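Side-chain contact in fungal protease inhibitor-1 (Antheraea mylitta, PDB 3BT4), which inhibits trypsin, chymotrypsin and proteases of the fungi Aspergillus oryzae and Rhizopus oryzae: residues A[55-58]-A[59-62]. Sequence-based numbering, arbitrary orientation.
Sequences TYSK and EIGE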
ATOM      1  N   THR A  55      -9.776  -2.765  -0.126  1.00 18.44           N
ATOM      2  CA  THR A  55      -9.403  -1.962   1.040  1.00 19.24           C
ATOM      3  C   THR A  55      -7.896  -2.096   1.396  1.00 19.01           C
ATOM      4  O   THR A  55      -7.315  -3.197   1.409  1.00 19.32           O
ATOM      5  CB  THR A  55     -10.289  -2.306   2.277  1.00 19.77           C
ATOM      6  OG1 THR A  55     -10.149  -3.692   2.592  1.00 21.62           O
ATOM      7  CG2 THR A  55     -11.734  -2.049   2.002  1.00 19.35           C
ATOM      8  N   TYR A  56      -7.266  -0.961   1.632  1.00 18.61           N
ATOM      9  CA  TYR A  56      -5.868  -0.936   2.026  1.00 18.90           C
ATOM     10  C   TYR A  56      -5.778  -0.402   3.439  1.00 18.84           C
ATOM     11  O   TYR A  56      -6.167   0.747   3.700  1.00 18.12           O
ATOM     12  CB  TYR A  56      -5.031  -0.051   1.095  1.00 18.59           C
ATOM     13  CG  TYR A  56      -3.560  -0.054   1.453  1.00 19.39           C
ATOM     14  CD1 TYR A  56      -2.701  -1.017   0.933  1.00 19.22           C
ATOM     15  CD2 TYR A  56      -3.032   0.892   2.336  1.00 21.11           C
ATOM     16  CE1 TYR A  56      -1.353  -1.031   1.268  1.00 19.63           C
ATOM     17  CE2 TYR A  56      -1.677   0.876   2.691  1.00 20.29           C
ATOM     18  CZ  TYR A  56      -0.852  -0.087   2.138  1.00 19.54           C
ATOM     19  OH  TYR A  56       0.479  -0.111   2.457  1.00 20.29           O
ATOM     20  N   SER A  57      -5.259  -1.239   4.338  1.00 18.91           N
ATOM     21  CA  SER A  57      -4.976  -0.828   5.714  1.00 19.24           C
ATOM     22  C   SER A  57      -3.751  -1.576   6.233  1.00 19.06           C
ATOM     23  O   SER A  57      -3.811  -2.776   6.484  1.00 18.36           O
ATOM     24  CB  SER A  57      -6.191  -1.039   6.628  1.00 19.39           C
ATOM     25  OG  SER A  57      -5.886  -0.669   7.969  1.00 20.90           O
ATOM     26  N   LYS A  58      -2.641  -0.847   6.356  1.00 20.02           N
ATOM     27  CA  LYS A  58      -1.371  -1.395   6.858  1.00 21.17           C
ATOM     28  C   LYS A  58      -1.460  -1.718   8.347  1.00 22.24           C
ATOM     29  O   LYS A  58      -0.856  -2.691   8.808  1.00 22.54           O
ATOM     30  CB  LYS A  58      -0.204  -0.446   6.589  1.00 20.58           C
ATOM     31  CG  LYS A  58      -0.172   0.767   7.464  1.00 19.51           C
ATOM     32  CD  LYS A  58       1.110   1.535   7.286  1.00 19.28           C
ATOM     33  CE  LYS A  58       1.046   2.826   8.067  1.00 20.32           C
ATOM     34  NZ  LYS A  58       2.363   3.496   8.135  1.00 22.03           N
ATOM     35  N   GLU A  59      -2.244  -0.918   9.073  1.00 23.21           N
ATOM     36  CA  GLU A  59      -2.544  -1.145  10.491  1.00 24.26           C
ATOM     37  C   GLU A  59      -3.145  -2.508  10.695  1.00 24.58           C
ATOM     38  O   GLU A  59      -3.121  -3.058  11.787  1.00 25.23           O
ATOM     39  CB  GLU A  59      -3.548  -0.103  10.992  1.00 24.13           C
ATOM     40  CG  GLU A  59      -3.002   1.303  11.115  1.00 24.53           C
ATOM     41  CD  GLU A  59      -2.738   1.984   9.782  1.00 24.19           C
ATOM     42  OE1 GLU A  59      -1.835   2.842   9.737  1.00 25.42           O
ATOM     43  OE2 GLU A  59      -3.424   1.684   8.783  1.00 23.40           O
ATOM     44  N   ILE A  60      -3.679  -3.050   9.617  1.00 25.49           N
ATOM     45  CA  ILE A  60      -4.496  -4.242   9.667  1.00 26.41           C
ATOM     46  C   ILE A  60      -3.837  -5.395   8.910  1.00 26.24           C
ATOM     47  O   ILE A  60      -4.260  -6.561   9.026  1.00 26.98           O
ATOM     48  CB  ILE A  60      -5.908  -3.902   9.083  1.00 26.73           C
ATOM     49  CG1 ILE A  60      -7.004  -4.125  10.116  1.00 27.82           C
ATOM     50  CG2 ILE A  60      -6.188  -4.614   7.785  1.00 28.05           C
ATOM     51  CD1 ILE A  60      -7.303  -2.894  10.942  1.00 27.84           C
ATOM     52  N   GLY A  61      -2.813  -5.057   8.121  1.00 25.49           N
ATOM     53  CA  GLY A  61      -2.141  -6.012   7.247  1.00 23.76           C
ATOM     54  C   GLY A  61      -2.836  -6.318   5.929  1.00 22.93           C
ATOM     55  O   GLY A  61      -2.446  -7.254   5.236  1.00 23.02           O
ATOM     56  N   GLU A  62      -3.854  -5.542   5.566  1.00 22.14           N
ATOM     57  CA  GLU A  62      -4.518  -5.711   4.263  1.00 21.02           C
ATOM     58  C   GLU A  62      -3.913  -4.780   3.251  1.00 19.30           C
ATOM     59  O   GLU A  62      -4.266  -3.617   3.196  1.00 19.04           O
ATOM     60  CB  GLU A  62      -6.015  -5.437   4.359  1.00 21.57           C
ATOM     61  CG  GLU A  62      -6.784  -6.536   5.052  1.00 25.09           C
ATOM     62  CD  GLU A  62      -6.704  -7.892   4.356  1.00 28.33           C
ATOM     63  OE1 GLU A  62      -7.004  -7.983   3.146  1.00 30.42           O
ATOM     64  OE2 GLU A  62      -6.348  -8.873   5.037  1.00 30.95           O
TER
HETATM   65  O   HOH W   1      -7.744  -5.981   0.645  1.00 19.34           O
HETATM   66  O   HOH W   2      -3.121   2.278   6.004  1.00 15.54           O
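Ser57 O accepts a backbone hydrogen bond from Glu62 N, which comes to 2.9 Å from it, tilted 29° out of the carbonyl plane, and, less surely, one from Ile60 N, whose place in the model is doubtful. In return, Ser57 N reaches Glu62 O at 2.8 Å, nearly straight and in the plane of that carbonyl. The pair of bonds makes Ser57 and Glu62 an antiparallel hydrogen-bonded pair. Glu62 O also receives a CA-H...O contact from Tyr56 CA and lies oblique to the Tyr56 ring, whose hydroxyl is hydrogen-bonded to His33 O. Because Gly61 and Glu62 together face the one residue Ser57, the tight turn carries a G1 beta bulge, with the glycine at positive phi closing the turn through a weak bond from Gly61 N to Lys58 O. This turn lies at the surface, in the loop between strands 40-47 and 66-68.

On the side-chain level, Ser57 OG, set anti to its own N (chi1 178°), rests 3.4 Å from Ile60 CB. Glu59 folds back at chi2 (71°), bringing OE1 within 3.3 Å of Lys58 CE; the lysine amine stays beyond salt-bridge range. The other carboxylate oxygen, OE2, accepts from a water that in turn accepts from Lys58 N. A second water donates to both Thr55 O and Glu62 OE1, the latter at 3.3 Å.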